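Oxidoreductase, FMN-binding (Shewanella oneidensis, PDB 2GQ9) binds FMN and probably catalyses NAD(P)H-dependent reduction of carbon-carbon double bonds, as a member of the Old Yellow Enzyme-like flavoproteins. Local coordinates at residues Leu101-Arg106 and Gly185-Gln190; Leu180-Gly185 and Val232-Leu237. All coordinates share one frame; numbering follows the deposited sequence.

Interaction 1: Leu101-Arg106 and Gly185-Gln190. With HBA (p-hydroxybenzaldehyde), chain D.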
ATOM      1  N   LEU A 101       2.911   0.075   5.732  1.00 14.74           N
ATOM      2  CA  LEU A 101       2.636  -0.699   6.943  1.00 14.68           C
ATOM      3  C   LEU A 101       1.371  -1.502   6.714  1.00 13.27           C
ATOM      4  O   LEU A 101       0.306  -0.949   6.444  1.00 17.10           O
ATOM      5  CB  LEU A 101       2.488   0.229   8.143  1.00 12.42           C
ATOM      6  CG  LEU A 101       3.690   1.147   8.363  1.00 16.25           C
ATOM      7  CD1 LEU A 101       3.468   1.934   9.640  1.00 15.75           C
ATOM      8  CD2 LEU A 101       4.981   0.330   8.445  1.00 15.59           C
ATOM      9  N   TRP A 102       1.505  -2.816   6.861  1.00 13.46           N
ATOM     10  CA  TRP A 102       0.433  -3.752   6.557  1.00 13.65           C
ATOM     11  C   TRP A 102      -0.116  -4.630   7.673  1.00 17.43           C
ATOM     12  O   TRP A 102       0.633  -5.145   8.507  1.00 16.82           O
ATOM     13  CB  TRP A 102       0.975  -4.666   5.457  1.00 17.30           C
ATOM     14  CG  TRP A 102       0.012  -5.405   4.595  1.00 13.51           C
ATOM     15  CD1 TRP A 102      -1.323  -5.155   4.420  1.00 16.35           C
ATOM     16  CD2 TRP A 102       0.355  -6.434   3.661  1.00 14.70           C
ATOM     17  NE1 TRP A 102      -1.827  -5.964   3.423  1.00 15.79           N
ATOM     18  CE2 TRP A 102      -0.819  -6.756   2.943  1.00 16.19           C
ATOM     19  CE3 TRP A 102       1.545  -7.109   3.359  1.00 15.05           C
ATOM     20  CZ2 TRP A 102      -0.834  -7.725   1.937  1.00 16.06           C
ATOM     21  CZ3 TRP A 102       1.531  -8.072   2.358  1.00 15.70           C
ATOM     22  CH2 TRP A 102       0.350  -8.370   1.658  1.00 14.61           C
ATOM     23  N   HIS A 103      -1.436  -4.789   7.677  1.00 17.45           N
ATOM     24  CA  HIS A 103      -2.102  -5.716   8.579  1.00 15.79           C
ATOM     25  C   HIS A 103      -3.258  -6.215   7.734  1.00 16.11           C
ATOM     26  O   HIS A 103      -4.160  -5.445   7.393  1.00 19.37           O
ATOM     27  CB  HIS A 103      -2.627  -5.082   9.861  1.00 16.07           C
ATOM     28  CG  HIS A 103      -3.024  -6.103  10.883  1.00 22.70           C
ATOM     29  ND1 HIS A 103      -3.908  -7.122  10.599  1.00 20.79           N
ATOM     30  CD2 HIS A 103      -2.610  -6.308  12.157  1.00 22.08           C
ATOM     31  CE1 HIS A 103      -4.016  -7.915  11.652  1.00 23.13           C
ATOM     32  NE2 HIS A 103      -3.238  -7.444  12.609  1.00 21.45           N
ATOM     33  N   VAL A 104      -3.205  -7.493   7.371  1.00 16.53           N
ATOM     34  CA  VAL A 104      -4.214  -8.103   6.512  1.00 16.67           C
ATOM     35  C   VAL A 104      -5.558  -8.406   7.157  1.00 21.26           C
ATOM     36  O   VAL A 104      -6.516  -8.730   6.457  1.00 20.56           O
ATOM     37  CB  VAL A 104      -3.694  -9.425   5.901  1.00 18.53           C
ATOM     38  CG1 VAL A 104      -2.394  -9.175   5.139  1.00 20.12           C
ATOM     39  CG2 VAL A 104      -3.476 -10.454   7.000  1.00 14.98           C
ATOM     40  N   GLY A 105      -5.639  -8.299   8.478  1.00 22.76           N
ATOM     41  CA  GLY A 105      -6.895  -8.600   9.136  1.00 23.04           C
ATOM     42  C   GLY A 105      -7.326 -10.022   8.816  1.00 21.86           C
ATOM     43  O   GLY A 105      -6.550 -10.959   8.965  1.00 20.98           O
ATOM     44  N   ARG A 106      -8.554 -10.177   8.331  1.00 24.60           N
ATOM     45  CA  ARG A 106      -9.107 -11.489   8.020  1.00 26.36           C
ATOM     46  C   ARG A 106      -8.562 -12.170   6.771  1.00 30.11           C
ATOM     47  O   ARG A 106      -8.823 -13.353   6.549  1.00 30.85           O
ATOM     48  CB  ARG A 106     -10.624 -11.388   7.886  1.00 27.72           C
ATOM     49  CG  ARG A 106     -11.057 -10.629   6.647  1.00 26.36           C
ATOM     50  CD  ARG A 106     -12.561 -10.526   6.564  1.00 27.64           C
ATOM     51  NE  ARG A 106     -12.990  -9.823   5.359  1.00 22.84           N
ATOM     52  CZ  ARG A 106     -14.255  -9.529   5.083  1.00 27.45           C
ATOM     53  NH1 ARG A 106     -15.215  -9.881   5.931  1.00 32.36           N
ATOM     54  NH2 ARG A 106     -14.560  -8.879   3.967  1.00 24.88           N
ATOM     55  N   GLY A 185      -9.234  -4.368   0.924  1.00 21.04           N
ATOM     56  CA  GLY A 185      -9.871  -5.337   1.796  1.00 22.67           C
ATOM     57  C   GLY A 185      -9.103  -5.867   2.983  1.00 18.78           C
ATOM     58  O   GLY A 185      -9.444  -6.928   3.502  1.00 21.20           O
ATOM     59  N   TYR A 186      -8.073  -5.152   3.419  1.00 15.63           N
ATOM     60  CA  TYR A 186      -7.308  -5.597   4.568  1.00 18.35           C
ATOM     61  C   TYR A 186      -7.887  -5.068   5.891  1.00 18.85           C
ATOM     62  O   TYR A 186      -8.996  -4.529   5.895  1.00 22.75           O
ATOM     63  CB  TYR A 186      -5.830  -5.260   4.341  1.00 16.84           C
ATOM     64  CG  TYR A 186      -5.298  -6.102   3.194  1.00 15.84           C
ATOM     65  CD1 TYR A 186      -4.873  -5.521   2.002  1.00 17.30           C
ATOM     66  CD2 TYR A 186      -5.317  -7.498   3.272  1.00 17.26           C
ATOM     67  CE1 TYR A 186      -4.489  -6.308   0.919  1.00 17.72           C
ATOM     68  CE2 TYR A 186      -4.931  -8.294   2.191  1.00 19.52           C
ATOM     69  CZ  TYR A 186      -4.520  -7.689   1.015  1.00 18.59           C
ATOM     70  OH  TYR A 186      -4.161  -8.460  -0.067  1.00 17.59           O
ATOM     71  N   LEU A 187      -7.167  -5.221   7.003  1.00 19.21           N
ATOM     72  CA  LEU A 187      -7.711  -4.837   8.317  1.00 23.39           C
ATOM     73  C   LEU A 187      -8.493  -3.537   8.472  1.00 21.58           C
ATOM     74  O   LEU A 187      -9.657  -3.565   8.874  1.00 25.85           O
ATOM     75  CB  LEU A 187      -6.628  -4.882   9.404  1.00 21.59           C
ATOM     76  CG  LEU A 187      -7.196  -4.675  10.821  1.00 23.49           C
ATOM     77  CD1 LEU A 187      -8.255  -5.733  11.087  1.00 20.48           C
ATOM     78  CD2 LEU A 187      -6.088  -4.751  11.878  1.00 20.36           C
ATOM     79  N   ILE A 188      -7.878  -2.398   8.182  1.00 20.51           N
ATOM     80  CA  ILE A 188      -8.589  -1.141   8.352  1.00 21.33           C
ATOM     81  C   ILE A 188      -9.782  -1.038   7.404  1.00 23.24           C
ATOM     82  O   ILE A 188     -10.837  -0.513   7.780  1.00 20.26           O
ATOM     83  CB  ILE A 188      -7.638   0.056   8.176  1.00 23.62           C
ATOM     84  CG1 ILE A 188      -6.498  -0.063   9.195  1.00 26.05           C
ATOM     85  CG2 ILE A 188      -8.389   1.363   8.393  1.00 18.18           C
ATOM     86  CD1 ILE A 188      -5.482   1.055   9.131  1.00 29.55           C
ATOM     87  N   ASN A 189      -9.617  -1.560   6.192  1.00 20.74           N
ATOM     88  CA  ASN A 189     -10.676  -1.561   5.181  1.00 20.68           C
ATOM     89  C   ASN A 189     -11.860  -2.364   5.721  1.00 22.43           C
ATOM     90  O   ASN A 189     -13.014  -2.082   5.403  1.00 23.17           O
ATOM     91  CB  ASN A 189     -10.164  -2.227   3.901  1.00 17.99           C
ATOM     92  CG  ASN A 189     -11.000  -1.891   2.677  1.00 24.17           C
ATOM     93  OD1 ASN A 189     -12.210  -1.656   2.765  1.00 29.26           O
ATOM     94  ND2 ASN A 189     -10.358  -1.885   1.518  1.00 16.96           N
ATOM     95  N   GLN A 190     -11.558  -3.382   6.524  1.00 21.56           N
ATOM     96  CA  GLN A 190     -12.587  -4.231   7.120  1.00 24.26           C
ATOM     97  C   GLN A 190     -13.449  -3.494   8.140  1.00 23.45           C
ATOM     98  O   GLN A 190     -14.542  -3.953   8.481  1.00 25.62           O
ATOM     99  CB  GLN A 190     -11.942  -5.458   7.763  1.00 23.36           C
ATOM    100  CG  GLN A 190     -11.525  -6.521   6.754  1.00 24.72           C
ATOM    101  CD  GLN A 190     -10.315  -7.318   7.204  1.00 26.40           C
ATOM    102  OE1 GLN A 190     -10.204  -7.691   8.370  1.00 22.12           O
ATOM    103  NE2 GLN A 190      -9.403  -7.590   6.273  1.00 22.43           N
TER
HETATM  104  C1' HBA D2760      -0.837  -9.277  -3.730  1.00 23.00           C
HETATM  105  O1' HBA D2760      -1.126  -9.617  -4.859  1.00 32.59           O
HETATM  106  C1  HBA D2760      -1.430  -8.065  -3.142  1.00 21.11           C
HETATM  107  C2  HBA D2760      -1.076  -7.666  -1.818  1.00 20.02           C
HETATM  108  C3  HBA D2760      -1.699  -6.545  -1.257  1.00 17.19           C
HETATM  109  C4  HBA D2760      -2.666  -5.825  -1.999  1.00 21.62           C
HETATM  110  C5  HBA D2760      -3.021  -6.172  -3.331  1.00 16.17           C
HETATM  111  C6  HBA D2760      -2.373  -7.276  -3.881  1.00 22.56           C
HETATM  112  O4  HBA D2760      -3.025  -4.605  -1.541  1.00 15.15           O
HETATM  113  O   HOH W   1      -5.196  -2.809   7.028  1.00 27.70           O
HETATM  114  O   HOH W   2     -11.650  -8.575   3.281  1.00 23.42           O
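Trp102 meets Tyr186 in a T-shaped stack: the pyrrole edge of the indole points at the face of the phenol ring, with planes at 89° and NE1 3.4 Å from Tyr186 CD1. Tyr186 OH is hydrogen-bonded to Tyr68 OH, and Val104 CB packs against Tyr186 CD2 at the ring's rim, on the indole side. A second ring contact is a CH-pi interaction. Leu187 CD2 sits over the face of the His103 imidazole, 3.5 Å from its centroid, and the in-plane bond from Gly105 N to His103 ND1 fixes the rotation of that ring.

Hydrogen bonds join the two backbones through one side chain and directly. Leu187 N donates to His103 O (3.0 Å). The Gln190 amide works in both directions: NE2 donates to Val104 O (3.1 Å) from above that carbonyl's plane and, within its own segment, to Gly185 O, whereas OE1 accepts from Arg106 N (3.0 Å, 165°) and from Ser120 OG. With CG turned beside the backbone N (chi1 -77°) and the chain extended beyond it, Gln190 reaches across to the loop. Water 2 links Arg106 NE to Gly185 O, while Arg106 NH1 is hydrogen-bonded to Leu124 O.

Trp102 CZ2 approaches HBA C3 at 3.5 Å and Tyr186 CE1 approaches HBA O4 at 3.3 Å, so the aromatic pair lines the ligand pocket at the C-terminal mouth of a TIM barrel, where active sites of this fold lie.

Interaction 2: Leu180-Gly185 and Val232-Leu237. With FMN (flavin mononucleotide), chain C; HBA (p-hydroxybenzaldehyde), chain D.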
ATOM      1  N   LEU A 180       0.023   3.993   5.233  1.00 15.05           N
ATOM      2  CA  LEU A 180      -0.877   3.107   5.944  1.00 15.64           C
ATOM      3  C   LEU A 180      -1.722   2.369   4.920  1.00 15.67           C
ATOM      4  O   LEU A 180      -2.426   2.998   4.135  1.00 15.17           O
ATOM      5  CB  LEU A 180      -1.782   3.910   6.878  1.00 17.27           C
ATOM      6  CG  LEU A 180      -2.886   3.092   7.551  1.00 16.90           C
ATOM      7  CD1 LEU A 180      -2.280   1.961   8.388  1.00 16.93           C
ATOM      8  CD2 LEU A 180      -3.702   4.022   8.427  1.00 16.00           C
ATOM      9  N   HIS A 181      -1.645   1.041   4.915  1.00 14.60           N
ATOM     10  CA  HIS A 181      -2.439   0.270   3.971  1.00 15.01           C
ATOM     11  C   HIS A 181      -3.842   0.131   4.546  1.00 17.00           C
ATOM     12  O   HIS A 181      -4.092  -0.736   5.385  1.00 17.53           O
ATOM     13  CB  HIS A 181      -1.856  -1.130   3.741  1.00 14.21           C
ATOM     14  CG  HIS A 181      -2.422  -1.820   2.532  1.00 15.26           C
ATOM     15  ND1 HIS A 181      -3.556  -1.371   1.887  1.00 17.93           N
ATOM     16  CD2 HIS A 181      -1.990  -2.893   1.828  1.00 14.27           C
ATOM     17  CE1 HIS A 181      -3.797  -2.139   0.837  1.00 12.09           C
ATOM     18  NE2 HIS A 181      -2.862  -3.069   0.777  1.00 12.56           N
ATOM     19  N   ALA A 182      -4.755   0.987   4.103  1.00 15.65           N
ATOM     20  CA  ALA A 182      -6.133   0.930   4.582  1.00 14.32           C
ATOM     21  C   ALA A 182      -7.016   0.580   3.401  1.00 17.02           C
ATOM     22  O   ALA A 182      -8.212   0.890   3.376  1.00 15.71           O
ATOM     23  CB  ALA A 182      -6.542   2.273   5.170  1.00 15.28           C
ATOM     24  N   ALA A 183      -6.414  -0.097   2.430  1.00 17.30           N
ATOM     25  CA  ALA A 183      -7.114  -0.474   1.216  1.00 15.81           C
ATOM     26  C   ALA A 183      -7.171  -1.969   0.958  1.00 15.56           C
ATOM     27  O   ALA A 183      -6.835  -2.799   1.807  1.00 17.91           O
ATOM     28  CB  ALA A 183      -6.455   0.223   0.009  1.00 17.06           C
ATOM     29  N   ASN A 184      -7.608  -2.275  -0.255  1.00 16.76           N
ATOM     30  CA  ASN A 184      -7.728  -3.614  -0.793  1.00 18.02           C
ATOM     31  C   ASN A 184      -8.245  -4.721   0.111  1.00 19.16           C
ATOM     32  O   ASN A 184      -7.783  -5.863   0.056  1.00 18.00           O
ATOM     33  CB  ASN A 184      -6.400  -3.991  -1.452  1.00 16.88           C
ATOM     34  CG  ASN A 184      -5.974  -2.949  -2.478  1.00 16.82           C
ATOM     35  OD1 ASN A 184      -6.799  -2.151  -2.929  1.00 17.09           O
ATOM     36  ND2 ASN A 184      -4.702  -2.953  -2.857  1.00 16.12           N
ATOM     37  N   GLY A 185      -9.234  -4.368   0.924  1.00 21.04           N
ATOM     38  CA  GLY A 185      -9.871  -5.337   1.796  1.00 22.67           C
ATOM     39  C   GLY A 185      -9.103  -5.867   2.983  1.00 18.78           C
ATOM     40  O   GLY A 185      -9.444  -6.928   3.502  1.00 21.20           O
ATOM     41  N   VAL A 232      -1.583   7.594   3.459  1.00 13.58           N
ATOM     42  CA  VAL A 232      -2.606   6.573   3.677  1.00 13.05           C
ATOM     43  C   VAL A 232      -3.170   6.110   2.349  1.00 11.70           C
ATOM     44  O   VAL A 232      -3.399   6.927   1.464  1.00 13.86           O
ATOM     45  CB  VAL A 232      -3.761   7.138   4.538  1.00 15.35           C
ATOM     46  CG1 VAL A 232      -4.885   6.111   4.657  1.00 17.20           C
ATOM     47  CG2 VAL A 232      -3.239   7.519   5.915  1.00 17.15           C
ATOM     48  N   ARG A 233      -3.383   4.803   2.200  1.00 11.08           N
ATOM     49  CA  ARG A 233      -3.942   4.294   0.954  1.00 14.86           C
ATOM     50  C   ARG A 233      -5.357   3.762   1.167  1.00 13.65           C
ATOM     51  O   ARG A 233      -5.609   3.017   2.114  1.00 13.53           O
ATOM     52  CB  ARG A 233      -3.062   3.182   0.371  1.00 13.36           C
ATOM     53  CG  ARG A 233      -3.361   2.954  -1.106  1.00 13.75           C
ATOM     54  CD  ARG A 233      -2.506   1.883  -1.773  1.00 14.94           C
ATOM     55  NE  ARG A 233      -2.378   2.202  -3.196  1.00 13.49           N
ATOM     56  CZ  ARG A 233      -2.111   1.333  -4.166  1.00 13.18           C
ATOM     57  NH1 ARG A 233      -1.943   0.057  -3.900  1.00  9.40           N
ATOM     58  NH2 ARG A 233      -1.993   1.760  -5.417  1.00 12.91           N
ATOM     59  N   LEU A 234      -6.273   4.151   0.282  1.00 13.21           N
ATOM     60  CA  LEU A 234      -7.666   3.704   0.352  1.00 14.28           C
ATOM     61  C   LEU A 234      -8.088   3.079  -0.977  1.00 17.51           C
ATOM     62  O   LEU A 234      -7.456   3.309  -2.010  1.00 17.55           O
ATOM     63  CB  LEU A 234      -8.588   4.891   0.655  1.00 13.69           C
ATOM     64  CG  LEU A 234      -8.339   5.661   1.952  1.00 14.71           C
ATOM     65  CD1 LEU A 234      -9.253   6.880   2.000  1.00 15.14           C
ATOM     66  CD2 LEU A 234      -8.591   4.747   3.156  1.00 12.75           C
ATOM     67  N   ALA A 235      -9.154   2.285  -0.945  1.00 17.39           N
ATOM     68  CA  ALA A 235      -9.687   1.645  -2.145  1.00 15.93           C
ATOM     69  C   ALA A 235     -11.204   1.809  -2.056  1.00 19.07           C
ATOM     70  O   ALA A 235     -11.925   0.891  -1.671  1.00 20.63           O
ATOM     71  CB  ALA A 235      -9.311   0.176  -2.178  1.00 17.43           C
ATOM     72  N   PRO A 236     -11.704   2.995  -2.417  1.00 18.33           N
ATOM     73  CA  PRO A 236     -13.135   3.297  -2.368  1.00 20.05           C
ATOM     74  C   PRO A 236     -14.077   2.368  -3.125  1.00 25.23           C
ATOM     75  O   PRO A 236     -15.071   1.894  -2.565  1.00 23.74           O
ATOM     76  CB  PRO A 236     -13.208   4.721  -2.917  1.00 22.42           C
ATOM     77  CG  PRO A 236     -11.860   5.286  -2.602  1.00 21.89           C
ATOM     78  CD  PRO A 236     -10.951   4.147  -2.941  1.00 19.81           C
ATOM     79  N   LEU A 237     -13.763   2.104  -4.391  1.00 23.86           N
ATOM     80  CA  LEU A 237     -14.648   1.307  -5.238  1.00 21.71           C
ATOM     81  C   LEU A 237     -14.321  -0.141  -5.556  1.00 26.49           C
ATOM     82  O   LEU A 237     -15.198  -0.877  -6.003  1.00 28.83           O
ATOM     83  CB  LEU A 237     -14.884   2.069  -6.543  1.00 22.11           C
ATOM     84  CG  LEU A 237     -15.320   3.520  -6.329  1.00 19.13           C
ATOM     85  CD1 LEU A 237     -15.464   4.229  -7.668  1.00 25.95           C
ATOM     86  CD2 LEU A 237     -16.641   3.545  -5.570  1.00 21.71           C
TER
HETATM   87  N1  FMN C 401      -1.250  -2.720  -3.442  1.00 12.68           N
HETATM   88  C2  FMN C 401      -1.001  -2.433  -2.082  1.00 11.55           C
HETATM   89  O2  FMN C 401      -1.570  -1.557  -1.509  1.00 13.50           O
HETATM   90  N3  FMN C 401       0.017  -3.218  -1.420  1.00 12.35           N
HETATM   91  C4  FMN C 401       0.759  -4.227  -1.969  1.00 12.96           C
HETATM   92  O4  FMN C 401       1.522  -4.889  -1.294  1.00 13.46           O
HETATM   93  C4A FMN C 401       0.424  -4.611  -3.362  1.00 10.56           C
HETATM   94  N5  FMN C 401       0.889  -5.790  -3.904  1.00 14.80           N
HETATM   95  C5A FMN C 401       0.739  -5.953  -5.259  1.00 12.89           C
HETATM   96  C6  FMN C 401       1.463  -7.068  -5.926  1.00 13.52           C
HETATM   97  C7  FMN C 401       1.462  -7.218  -7.370  1.00 12.16           C
HETATM   98  C7M FMN C 401       2.313  -8.312  -8.000  1.00 14.11           C
HETATM   99  C8  FMN C 401       0.646  -6.305  -8.166  1.00 14.03           C
HETATM  100  C8M FMN C 401       0.645  -6.365  -9.723  1.00 14.84           C
HETATM  101  C9  FMN C 401      -0.099  -5.254  -7.509  1.00 12.28           C
HETATM  102  C9A FMN C 401      -0.079  -5.072  -6.103  1.00 13.00           C
HETATM  103  N10 FMN C 401      -0.708  -3.973  -5.380  1.00 14.90           N
HETATM  104  C10 FMN C 401      -0.596  -3.721  -4.026  1.00 12.52           C
HETATM  105  C1' FMN C 401      -1.603  -3.050  -6.179  1.00 13.14           C
HETATM  106  C2' FMN C 401      -0.756  -1.977  -6.848  1.00 13.09           C
HETATM  107  O2' FMN C 401      -0.110  -1.104  -5.914  1.00 12.29           O
HETATM  108  C3' FMN C 401      -1.537  -1.114  -7.845  1.00 12.74           C
HETATM  109  O3' FMN C 401      -2.507  -0.308  -7.148  1.00 12.83           O
HETATM  110  C4' FMN C 401      -2.252  -1.958  -8.895  1.00 13.15           C
HETATM  111  O4' FMN C 401      -1.336  -2.914  -9.521  1.00 14.17           O
HETATM  112  C5' FMN C 401      -2.935  -1.130  -9.965  1.00 17.59           C
HETATM  113  O5' FMN C 401      -1.957  -0.398 -10.780  1.00 14.12           O
HETATM  114  P   FMN C 401      -1.455  -0.888 -12.206  1.00 13.63           P
HETATM  115  O1P FMN C 401      -0.634  -2.126 -12.049  1.00 10.88           O
HETATM  116  O2P FMN C 401      -2.686  -1.057 -13.078  1.00 13.72           O
HETATM  117  O3P FMN C 401      -0.576   0.286 -12.707  1.00 13.69           O
HETATM  118  C1' HBA D2760      -0.837  -9.277  -3.730  1.00 23.00           C
HETATM  119  O1' HBA D2760      -1.126  -9.617  -4.859  1.00 32.59           O
HETATM  120  C1  HBA D2760      -1.430  -8.065  -3.142  1.00 21.11           C
HETATM  121  C2  HBA D2760      -1.076  -7.666  -1.818  1.00 20.02           C
HETATM  122  C3  HBA D2760      -1.699  -6.545  -1.257  1.00 17.19           C
HETATM  123  C4  HBA D2760      -2.666  -5.825  -1.999  1.00 21.62           C
HETATM  124  C5  HBA D2760      -3.021  -6.172  -3.331  1.00 16.17           C
HETATM  125  C6  HBA D2760      -2.373  -7.276  -3.881  1.00 22.56           C
HETATM  126  O4  HBA D2760      -3.025  -4.605  -1.541  1.00 15.15           O
HETATM  127  O   HOH W   3     -10.224   1.507   1.559  1.00 18.18           O
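Two neighbouring parallel strands of the TIM barrel, 177-181 and 230-234, meet here and carry the flavin and ligand site at their C-terminal ends. Leu180 bridges Val232 and His181 bridges Arg233; Arg233 N donates to Leu180 O (2.8 Å, 168°), and Ala182 N donates to Arg233 O in the carbonyl plane. Beyond the strands, Ala183 CB packs on Ala235 CB, and water 3 joins Ala182 O to Ala235 N. Outside the barrel, Leu180 and Val232 touch through CB and CG2, against helices 212-225 and 248-261.

Arg233, an FMN-binding residue, sends its extended chain inward: NH1 donates to FMN O2 (2.9 Å) and O2', and NH2 to O3'. The guanidinium thus spans pyrimidine ring and ribityl chain, and its charge would probably draw electron density toward that end of the flavin. His181 lies with one face under FMN O2 while Ala183 N, donating to ND1, helps set the ring's rotation. The His181 ring stacks with Trp102, and His181 NE2 is hydrogen-bonded to HBA O4 (2.8 Å). Replacing His181 with an alanine would probably cost the ligand phenol oxygen this partner and open a gap beside Trp102. HBA O4 also accepts from Asn184 ND2 at 2.7 Å.

How the interactions relate
Interactions 1 and 2 share Gly185; their centres lie about 9 Å apart, and both touch the same HBA. Strands 96-102 and 177-181 are neighbours in the barrel, and Leu101 O lies 3.2 Å from His181 N, a probable hydrogen bond that carries the sheet from one contact into the other. The His181 ring connects them: it stacks with Trp102 and meets Tyr186 edge-to-face, Tyr186 CD1 lying 3.4 Å from His181 NE2. Interaction 1 gives HBA an aromatic wall, whereas interaction 2 supplies the polar partners of its phenol oxygen and, through Arg233, holds FMN beside it.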